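Local coordinates for protein ectonucleotide pyrophosphatase/phosphodiesterase family member 5 (Mus musculus, PDB 5VEO) that probably hydrolyses phosphodiester bonds of nucleotide substrates at a zinc-dependent ectoenzyme active site, here inactivated by substitution and occupied by AMP, at residues D22-R25 against W26-Y30; F37-I40 against M41-V45; E175-D178 against T179-V183. The protein carries 1 engineered substitution. One frame throughout, in Å; residues are numbered along the deposited sequence.

Contact 1. Residues D22-R25 against W26-Y30. With ZN (zinc ion), chain E; AMP (adenosine monophosphate), chain Q.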
loop_
_atom_site.group_PDB
_atom_site.type_symbol
_atom_site.label_atom_id
_atom_site.label_comp_id
_atom_site.label_asym_id
_atom_site.label_seq_id
_atom_site.Cartn_x
_atom_site.Cartn_y
_atom_site.Cartn_z
ATOM N N ASP A 22 3.863 -1.678 7.041
ATOM C CA ASP A 22 4.053 -2.050 5.649
ATOM C C ASP A 22 4.286 -3.563 5.519
ATOM O O ASP A 22 5.098 -4.142 6.247
ATOM C CB ASP A 22 5.235 -1.267 5.077
ATOM C CG ASP A 22 5.251 -1.272 3.557
ATOM O OD1 ASP A 22 5.190 -2.395 2.993
ATOM O OD2 ASP A 22 5.275 -0.176 2.938
ATOM N N GLY A 23 3.592 -4.196 4.579
ATOM C CA GLY A 23 3.856 -5.597 4.249
ATOM C C GLY A 23 3.388 -6.595 5.284
ATOM O O GLY A 23 3.971 -7.682 5.412
ATOM N N PHE A 24 2.336 -6.262 6.023
ATOM C CA PHE A 24 1.839 -7.131 7.087
ATOM C C PHE A 24 0.763 -8.020 6.473
ATOM O O PHE A 24 -0.419 -7.665 6.384
ATOM C CB PHE A 24 1.325 -6.322 8.273
ATOM C CG PHE A 24 1.247 -7.113 9.554
ATOM C CD1 PHE A 24 0.343 -8.167 9.700
ATOM C CD2 PHE A 24 2.104 -6.831 10.609
ATOM C CE1 PHE A 24 0.288 -8.895 10.887
ATOM C CE2 PHE A 24 2.037 -7.553 11.803
ATOM C CZ PHE A 24 1.123 -8.585 11.937
ATOM N N ARG A 25 1.200 -9.182 6.000
ATOM C CA ARG A 25 0.304 -10.170 5.421
ATOM C C ARG A 25 -0.736 -10.596 6.458
ATOM O O ARG A 25 -0.430 -10.748 7.643
ATOM C CB ARG A 25 1.133 -11.374 4.950
ATOM C CG ARG A 25 0.423 -12.323 4.034
ATOM C CD ARG A 25 1.398 -13.318 3.446
ATOM N NE ARG A 25 1.535 -14.471 4.285
ATOM C CZ ARG A 25 2.351 -15.489 4.032
ATOM N NH1 ARG A 25 3.145 -15.485 2.955
ATOM N NH2 ARG A 25 2.354 -16.533 4.864
ATOM N N TRP A 26 -1.953 -10.865 5.969
ATOM C CA TRP A 26 -3.123 -11.090 6.820
ATOM C C TRP A 26 -2.908 -12.223 7.833
ATOM O O TRP A 26 -3.397 -12.147 8.972
ATOM C CB TRP A 26 -4.350 -11.372 5.936
ATOM C CG TRP A 26 -4.231 -12.659 5.205
ATOM C CD1 TRP A 26 -3.488 -12.918 4.093
ATOM C CD2 TRP A 26 -4.834 -13.893 5.588
ATOM N NE1 TRP A 26 -3.590 -14.261 3.760
ATOM C CE2 TRP A 26 -4.416 -14.871 4.670
ATOM C CE3 TRP A 26 -5.697 -14.263 6.627
ATOM C CZ2 TRP A 26 -4.832 -16.198 4.753
ATOM C CZ3 TRP A 26 -6.111 -15.589 6.705
ATOM C CH2 TRP A 26 -5.680 -16.530 5.764
ATOM N N ASP A 27 -2.184 -13.268 7.451
ATOM C CA ASP A 27 -2.009 -14.428 8.326
ATOM C C ASP A 27 -0.764 -14.348 9.207
ATOM O O ASP A 27 -0.513 -15.277 9.985
ATOM C CB ASP A 27 -1.984 -15.707 7.496
ATOM C CG ASP A 27 -0.799 -15.769 6.559
ATOM O OD1 ASP A 27 -0.474 -16.873 6.063
ATOM O OD2 ASP A 27 -0.156 -14.729 6.343
ATOM N N TYR A 28 -0.018 -13.237 9.165
ATOM C CA TYR A 28 1.120 -13.080 10.065
ATOM C C TYR A 28 0.697 -13.092 11.528
ATOM O O TYR A 28 1.511 -13.418 12.392
ATOM C CB TYR A 28 1.858 -11.782 9.757
ATOM C CG TYR A 28 2.821 -11.765 8.578
ATOM C CD1 TYR A 28 3.472 -10.595 8.249
ATOM C CD2 TYR A 28 3.127 -12.895 7.837
ATOM C CE1 TYR A 28 4.382 -10.527 7.215
ATOM C CE2 TYR A 28 4.048 -12.830 6.776
ATOM C CZ TYR A 28 4.671 -11.640 6.482
ATOM O OH TYR A 28 5.584 -11.565 5.462
ATOM N N LEU A 29 -0.564 -12.711 11.816
ATOM C CA LEU A 29 -1.132 -12.744 13.168
ATOM C C LEU A 29 -0.930 -14.081 13.844
ATOM O O LEU A 29 -0.935 -14.164 15.079
ATOM C CB LEU A 29 -2.642 -12.475 13.114
ATOM C CG LEU A 29 -3.070 -11.121 12.569
ATOM C CD1 LEU A 29 -4.594 -11.053 12.533
ATOM C CD2 LEU A 29 -2.493 -10.013 13.431
ATOM N N TYR A 30 -0.803 -15.140 13.053
ATOM C CA TYR A 30 -0.780 -16.496 13.567
ATOM C C TYR A 30 0.602 -17.134 13.551
ATOM O O TYR A 30 0.731 -18.297 13.951
ATOM C CB TYR A 30 -1.747 -17.350 12.752
ATOM C CG TYR A 30 -3.126 -16.754 12.674
ATOM C CD1 TYR A 30 -3.800 -16.371 13.825
ATOM C CD2 TYR A 30 -3.735 -16.535 11.454
ATOM C CE1 TYR A 30 -5.065 -15.819 13.758
ATOM C CE2 TYR A 30 -5.003 -15.986 11.377
ATOM C CZ TYR A 30 -5.664 -15.636 12.533
ATOM O OH TYR A 30 -6.930 -15.092 12.462
HETATM ZN ZN ZN E . 4.602 -2.206 1.154
HETATM P P AMP Q . 7.057 -1.490 -0.964
HETATM O O1P AMP Q . 6.344 -1.361 -2.277
HETATM O O2P AMP Q . 8.185 -2.527 -1.030
HETATM O O3P AMP Q . 6.119 -1.785 0.203
HETATM O "O5'" AMP Q . 7.747 -0.087 -0.621
HETATM C "C5'" AMP Q . 8.024 0.235 0.750
HETATM C "C4'" AMP Q . 9.288 1.024 0.943
HETATM O "O4'" AMP Q . 9.047 2.366 0.541
HETATM C "C3'" AMP Q . 9.728 1.113 2.406
HETATM O "O3'" AMP Q . 10.864 0.309 2.631
HETATM C "C2'" AMP Q . 10.074 2.590 2.625
HETATM O "O2'" AMP Q . 11.341 2.827 3.177
HETATM C "C1'" AMP Q . 9.949 3.187 1.238
HETATM N N9 AMP Q . 9.429 4.537 1.246
HETATM C C8 AMP Q . 8.213 4.948 1.646
HETATM N N7 AMP Q . 8.104 6.288 1.473
HETATM C C5 AMP Q . 9.285 6.703 0.945
HETATM C C6 AMP Q . 9.865 7.987 0.501
HETATM N N6 AMP Q . 9.142 9.117 0.596
HETATM N N1 AMP Q . 11.116 7.993 0.009
HETATM C C2 AMP Q . 11.862 6.879 -0.101
HETATM N N3 AMP Q . 11.411 5.670 0.269
HETATM C C4 AMP Q . 10.152 5.550 0.801
HETATM O O HOH W 1 6.438 -8.941 5.128
#

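Contact 2. Residues F37-I40 against M41-V45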
loop_
_atom_site.group_PDB
_atom_site.type_symbol
_atom_site.label_atom_id
_atom_site.label_comp_id
_atom_site.label_asym_id
_atom_site.label_seq_id
_atom_site.Cartn_x
_atom_site.Cartn_y
_atom_site.Cartn_z
ATOM N N PHE A 37 -2.235 -7.353 18.885
ATOM C CA PHE A 37 -3.228 -7.497 17.828
ATOM C C PHE A 37 -4.476 -8.193 18.354
ATOM O O PHE A 37 -5.597 -7.781 18.050
ATOM C CB PHE A 37 -2.665 -8.266 16.631
ATOM C CG PHE A 37 -1.745 -7.444 15.745
ATOM C CD1 PHE A 37 -2.252 -6.718 14.686
ATOM C CD2 PHE A 37 -0.380 -7.405 15.974
ATOM C CE1 PHE A 37 -1.414 -5.951 13.861
ATOM C CE2 PHE A 37 0.462 -6.652 15.147
ATOM C CZ PHE A 37 -0.070 -5.919 14.098
ATOM N N HIS A 38 -4.301 -9.248 19.156
ATOM C CA HIS A 38 -5.453 -9.988 19.660
ATOM C C HIS A 38 -6.265 -9.163 20.656
ATOM O O HIS A 38 -7.490 -9.317 20.728
ATOM C CB HIS A 38 -4.981 -11.318 20.254
ATOM C CG HIS A 38 -4.791 -12.384 19.221
ATOM N ND1 HIS A 38 -3.672 -12.447 18.422
ATOM C CD2 HIS A 38 -5.593 -13.402 18.825
ATOM C CE1 HIS A 38 -3.780 -13.471 17.592
ATOM N NE2 HIS A 38 -4.943 -14.060 17.808
ATOM N N TYR A 39 -5.616 -8.246 21.379
ATOM C CA TYR A 39 -6.342 -7.341 22.264
ATOM C C TYR A 39 -7.268 -6.422 21.471
ATOM O O TYR A 39 -8.426 -6.210 21.851
ATOM C CB TYR A 39 -5.340 -6.536 23.089
ATOM C CG TYR A 39 -5.960 -5.494 23.977
ATOM C CD1 TYR A 39 -6.577 -5.846 25.171
ATOM C CD2 TYR A 39 -5.925 -4.155 23.628
ATOM C CE1 TYR A 39 -7.134 -4.877 26.002
ATOM C CE2 TYR A 39 -6.475 -3.185 24.451
ATOM C CZ TYR A 39 -7.087 -3.550 25.628
ATOM O OH TYR A 39 -7.641 -2.558 26.424
ATOM N N ILE A 40 -6.791 -5.886 20.345
ATOM C CA ILE A 40 -7.662 -5.084 19.488
ATOM C C ILE A 40 -8.802 -5.935 18.933
ATOM O O ILE A 40 -9.957 -5.495 18.880
ATOM C CB ILE A 40 -6.847 -4.424 18.364
ATOM C CG1 ILE A 40 -5.977 -3.313 18.972
ATOM C CG2 ILE A 40 -7.778 -3.866 17.292
ATOM C CD1 ILE A 40 -5.058 -2.632 18.005
ATOM N N MET A 41 -8.488 -7.147 18.469
ATOM C CA MET A 41 -9.522 -8.034 17.945
ATOM C C MET A 41 -10.627 -8.266 18.974
ATOM O O MET A 41 -11.815 -8.112 18.670
ATOM C CB MET A 41 -8.899 -9.364 17.516
ATOM C CG MET A 41 -8.039 -9.233 16.276
ATOM S SD MET A 41 -6.824 -10.558 16.108
ATOM C CE MET A 41 -7.874 -11.980 16.194
ATOM N N LYS A 42 -10.245 -8.625 20.203
ATOM C CA LYS A 42 -11.225 -8.945 21.245
ATOM C C LYS A 42 -12.101 -7.745 21.570
ATOM O O LYS A 42 -13.250 -7.894 22.032
ATOM C CB LYS A 42 -10.474 -9.415 22.489
ATOM C CG LYS A 42 -11.335 -9.830 23.681
ATOM C CD LYS A 42 -10.464 -10.006 24.932
ATOM C CE LYS A 42 -11.292 -10.148 26.216
ATOM N NZ LYS A 42 -11.516 -8.845 26.931
ATOM N N ASN A 43 -11.564 -6.546 21.369
ATOM C CA ASN A 43 -12.254 -5.318 21.717
ATOM C C ASN A 43 -12.670 -4.527 20.491
ATOM O O ASN A 43 -13.000 -3.341 20.607
ATOM C CB ASN A 43 -11.356 -4.499 22.642
ATOM C CG ASN A 43 -11.192 -5.164 23.991
ATOM O OD1 ASN A 43 -12.145 -5.221 24.774
ATOM N ND2 ASN A 43 -10.023 -5.729 24.245
ATOM N N GLY A 44 -12.678 -5.153 19.324
ATOM C CA GLY A 44 -12.824 -4.426 18.078
ATOM C C GLY A 44 -13.261 -5.318 16.931
ATOM O O GLY A 44 -13.984 -6.302 17.125
ATOM N N VAL A 45 -12.831 -4.946 15.722
ATOM C CA VAL A 45 -13.247 -5.621 14.503
ATOM C C VAL A 45 -12.015 -6.144 13.778
ATOM O O VAL A 45 -10.906 -5.627 13.919
ATOM C CB VAL A 45 -14.067 -4.722 13.552
ATOM C CG1 VAL A 45 -15.355 -4.224 14.214
ATOM C CG2 VAL A 45 -13.243 -3.538 13.059
#

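Contact 3. Residues E175-D178 against T179-V183. With ZN (zinc ion), chain D; ZN (zinc ion), chain F; AMP (adenosine monophosphate), chain Q.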
loop_
_atom_site.group_PDB
_atom_site.type_symbol
_atom_site.label_atom_id
_atom_site.label_comp_id
_atom_site.label_asym_id
_atom_site.label_seq_id
_atom_site.Cartn_x
_atom_site.Cartn_y
_atom_site.Cartn_z
ATOM N N GLU A 175 8.291 -1.979 8.693
ATOM C CA GLU A 175 8.234 -3.411 8.984
ATOM C C GLU A 175 6.784 -3.866 9.122
ATOM O O GLU A 175 5.928 -3.100 9.612
ATOM C CB GLU A 175 9.009 -3.736 10.259
ATOM C CG GLU A 175 10.510 -3.586 10.135
ATOM C CD GLU A 175 11.200 -4.707 9.347
ATOM O OE1 GLU A 175 10.558 -5.388 8.518
ATOM O OE2 GLU A 175 12.420 -4.879 9.559
ATOM N N PRO A 176 6.511 -5.137 8.753
ATOM C CA PRO A 176 7.454 -6.218 8.451
ATOM C C PRO A 176 7.873 -6.380 6.969
ATOM O O PRO A 176 8.503 -7.373 6.616
ATOM C CB PRO A 176 6.685 -7.450 8.927
ATOM C CG PRO A 176 5.278 -7.121 8.617
ATOM C CD PRO A 176 5.143 -5.654 8.925
ATOM N N ASP A 177 7.576 -5.379 6.137
ATOM C CA ASP A 177 7.972 -5.420 4.725
ATOM C C ASP A 177 9.480 -5.593 4.555
ATOM O O ASP A 177 9.942 -6.440 3.775
ATOM C CB ASP A 177 7.499 -4.149 4.023
ATOM C CG ASP A 177 7.842 -4.132 2.552
ATOM O OD1 ASP A 177 7.132 -4.796 1.766
ATOM O OD2 ASP A 177 8.808 -3.427 2.160
ATOM N N ASP A 178 10.269 -4.766 5.247
ATOM C CA ASP A 178 11.716 -4.754 5.031
ATOM C C ASP A 178 12.323 -6.127 5.296
ATOM O O ASP A 178 13.065 -6.670 4.469
ATOM C CB ASP A 178 12.373 -3.718 5.944
ATOM C CG ASP A 178 12.405 -2.333 5.344
ATOM O OD1 ASP A 178 12.080 -2.185 4.150
ATOM O OD2 ASP A 178 12.774 -1.395 6.074
ATOM N N THR A 179 12.049 -6.686 6.470
ATOM C CA THR A 179 12.592 -7.999 6.797
ATOM C C THR A 179 11.964 -9.093 5.934
ATOM O O THR A 179 12.643 -10.057 5.556
ATOM C CB THR A 179 12.398 -8.264 8.291
ATOM O OG1 THR A 179 13.211 -7.348 9.039
ATOM C CG2 THR A 179 12.789 -9.686 8.650
ATOM N N GLY A 180 10.669 -8.981 5.633
ATOM C CA GLY A 180 10.038 -9.943 4.736
ATOM C C GLY A 180 10.761 -10.068 3.406
ATOM O O GLY A 180 10.947 -11.172 2.884
ATOM N N HIS A 181 11.185 -8.937 2.838
ATOM C CA HIS A 181 11.979 -8.981 1.613
ATOM C C HIS A 181 13.288 -9.726 1.829
ATOM O O HIS A 181 13.713 -10.513 0.980
ATOM C CB HIS A 181 12.291 -7.576 1.117
ATOM C CG HIS A 181 11.154 -6.873 0.445
ATOM N ND1 HIS A 181 10.589 -7.314 -0.731
ATOM C CD2 HIS A 181 10.498 -5.732 0.772
ATOM C CE1 HIS A 181 9.631 -6.481 -1.097
ATOM N NE2 HIS A 181 9.564 -5.504 -0.210
ATOM N N ASP A 182 13.969 -9.430 2.934
ATOM C CA ASP A 182 15.321 -9.928 3.156
ATOM C C ASP A 182 15.343 -11.434 3.377
ATOM O O ASP A 182 16.220 -12.133 2.856
ATOM C CB ASP A 182 15.940 -9.226 4.365
ATOM C CG ASP A 182 16.315 -7.787 4.084
ATOM O OD1 ASP A 182 16.384 -7.404 2.894
ATOM O OD2 ASP A 182 16.552 -7.037 5.058
ATOM N N VAL A 183 14.438 -11.944 4.206
ATOM C CA VAL A 183 14.492 -13.346 4.600
ATOM C C VAL A 183 13.417 -14.200 3.950
ATOM O O VAL A 183 13.576 -15.433 3.910
ATOM C CB VAL A 183 14.449 -13.505 6.135
ATOM C CG1 VAL A 183 15.578 -12.711 6.766
ATOM C CG2 VAL A 183 13.086 -13.125 6.710
HETATM ZN ZN ZN D . 8.005 -4.226 -0.083
HETATM ZN ZN ZN F . 12.619 0.346 3.911
HETATM P P AMP Q . 7.057 -1.490 -0.964
HETATM O O1P AMP Q . 6.344 -1.361 -2.277
HETATM O O2P AMP Q . 8.185 -2.527 -1.030
HETATM O O3P AMP Q . 6.119 -1.785 0.203
HETATM O "O5'" AMP Q . 7.747 -0.087 -0.621
HETATM C "C5'" AMP Q . 8.024 0.235 0.750
HETATM C "C4'" AMP Q . 9.288 1.024 0.943
HETATM O "O4'" AMP Q . 9.047 2.366 0.541
HETATM C "C3'" AMP Q . 9.728 1.113 2.406
HETATM O "O3'" AMP Q . 10.864 0.309 2.631
HETATM C "C2'" AMP Q . 10.074 2.590 2.625
HETATM O "O2'" AMP Q . 11.341 2.827 3.177
HETATM C "C1'" AMP Q . 9.949 3.187 1.238
HETATM N N9 AMP Q . 9.429 4.537 1.246
HETATM C C8 AMP Q . 8.213 4.948 1.646
HETATM N N7 AMP Q . 8.104 6.288 1.473
HETATM C C5 AMP Q . 9.285 6.703 0.945
HETATM C C6 AMP Q . 9.865 7.987 0.501
HETATM N N6 AMP Q . 9.142 9.117 0.596
HETATM N N1 AMP Q . 11.116 7.993 0.009
HETATM C C2 AMP Q . 11.862 6.879 -0.101
HETATM N N3 AMP Q . 11.411 5.670 0.269
HETATM C C4 AMP Q . 10.152 5.550 0.801
HETATM O O HOH W 2 14.050 0.563 2.048
HETATM O O HOH W 3 14.939 1.177 3.654
HETATM O O HOH W 4 14.430 -0.096 5.385
#

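Contact 1. Residues D22-R25 against W26-Y30
Gly23 O lies 3.4 Å from Tyr28 CE1, a van der Waals contact, and a water that donates to Gly23 O links it to Tyr28 OH, lying in the plane of the ring at its edge. One residue back, Asp22 faces the AMP pocket instead: Asp22 OD1 binds a zinc ion at 1.9 Å, in a site shared with Asp224, His225 and O3P of AMP.

Phe24 follows, with one ring face turned to the edge of Tyr28. The planes stand 65° apart and the Phe24 and Tyr28 centroids are 5.6 Å apart, a T-shaped stack. Beside it, Phe24 CE1 packs 3.5 Å from Tyr28 CB and also touches Leu29 CD2. This turn leaves the C-terminal end of strand 16-21, the place where enzymes of the alkaline phosphatase superfamily carry a metal-binding aspartate.

Arg25 opens the turn, its carbonyl oxygen accepting the backbone N-H of Tyr28 at the start of 3-10 segment 28-30. Arg25 CB sits over the middle of the Tyr28 ring, 3.7 Å from its centroid, a CH-pi contact. Further out, the bend at chi3 (89°) swings the guanidinium side-on to Asp27 in a salt bridge: Arg25 NE meets Asp27 OD2 at 2.7 Å close to the guanidinium plane, while Asp27 OD1, 3.1 Å from Arg25 NH2, stands 30° out of that plane. Tyr28 CE2 lies over one face of the guanidinium, and Arg25 NH1 is hydrogen-bonded to Met227 O. A leucine here would probably leave the Asp27 carboxylate without its two-pronged mate and Met227 O without this donor.

Contact 2. Residues F37-I40 against M41-V45
Met41 SD rides over the centre of one face of the His38 ring, 4.1 Å from its centroid and only 10° off the normal, a Met-aromatic contact. The two side chains run alongside each other in the same direction. Met41 turns at chi3 (55°), which brings its methyl back to the ring, with Met41 CE 3.8 Å from His38 CD2. The ring is also held through His38 ND1, hydrogen-bonded to Thr34 O.

Asn43 ND2 sits over a face of the Tyr39 ring, offset toward the rim and 3.5 Å from Tyr39 CE1. Ring and amide planes are 57° apart. The same nitrogen donates to Tyr39 O at 2.9 Å, bonding the backbone while lying over the phenol ring.

Behind these side chains lie the regular helical bonds Met41 N to Phe37 O (3.0 Å) and Lys42 N to His38 O. The pattern then frays: Asn43 N makes just weak bonds, to Tyr39 O and to Ile40 O, as its backbone leaves helical angles, although Gly44 N still bonds Met41 O. This is the C-terminal end of helix 35-42, and the asparagine amide supplements the weakening main-chain bonding.

Tyr39 OH and Asn43 OD1 are hydrogen-bonded to Lys209 NZ and Lys347 NZ respectively. Phe37 and Ile40 pack on helix 190-210 and on strands 218-222 and 338-341, while the chain runs through Asn43 and Gly44 into strand 45-51.

Contact 3. Residues E175-D178 against T179-V183
The His181 ring and the Asp177 carboxylate stand almost perpendicular, 86° apart, with Asp177 OD2 in the plane of the ring at its edge, 3.2 Å from His181 CD2. AMP O2P also lies at the edge of this ring, and the two backbone carbonyls of Asp177 and Asp178 approach it obliquely. What brings the two groups together is a shared zinc ion, in the metal centre characteristic of the alkaline phosphatase superfamily: Asp177 and His181 are one turn apart on helix 177-183 and point at the same metal.

The carboxylate chelates unevenly, Asp177 OD1 at 2.1 Å from zinc and Asp177 OD2 at 2.5 Å, whereas His181 NE2 coordinates at 2.0 Å. His325 and AMP O2P complete the site. Rotation of the imidazole is fixed from its far side, where His181 ND1 is hydrogen-bonded to Gly323 O. The spacing of the two ligands is set by the helical bond from His181 N to Asp177 O, 2.9 Å long.

A second flat group, the Glu175 carboxylate, secures the start of the helix. It folds back through chi2 (-75°), and both oxygens grip Thr179: Thr179 N donates to Glu175 OE1 at 2.8 Å, nearly straight at 172°, and Thr179 OG1 donates to Glu175 OE2 at 2.6 Å. The oxygens are met on their syn sides, out of the carboxylate plane. Pro176 occupies the N-cap after a cis peptide bond, with Gly180 N donating to its carbonyl. Next along, Asp178 faces a different zinc ion, which it shares with Glu145, three waters and the ribose of AMP; there Asp178 OD1 is a loose ligand, 2.6 Å from the metal, which also takes AMP O3'.

In the fold
In chain order, contact 1 is the turn after strand 16-21, contact 2 the end of helix 35-42 that leads into strand 45-51, and contact 3 the start of helix 177-183 after strand 168-173. All three strands belong to one mixed sheet. Contacts 1 and 3 have centres about 11 Å apart and meet at Pro176; contact 1 supplies one zinc ligand and contact 3 ligands for two further zinc ions; two of the three metals hold the AMP phosphate, the third the ribose. The centre of contact 2 is about 15 Å from contact 1's and about 24 Å from contact 3's. Phe24 and Leu29 on Phe37 make the metal-binding turn continuous with the apolar packing beneath helix 35-42.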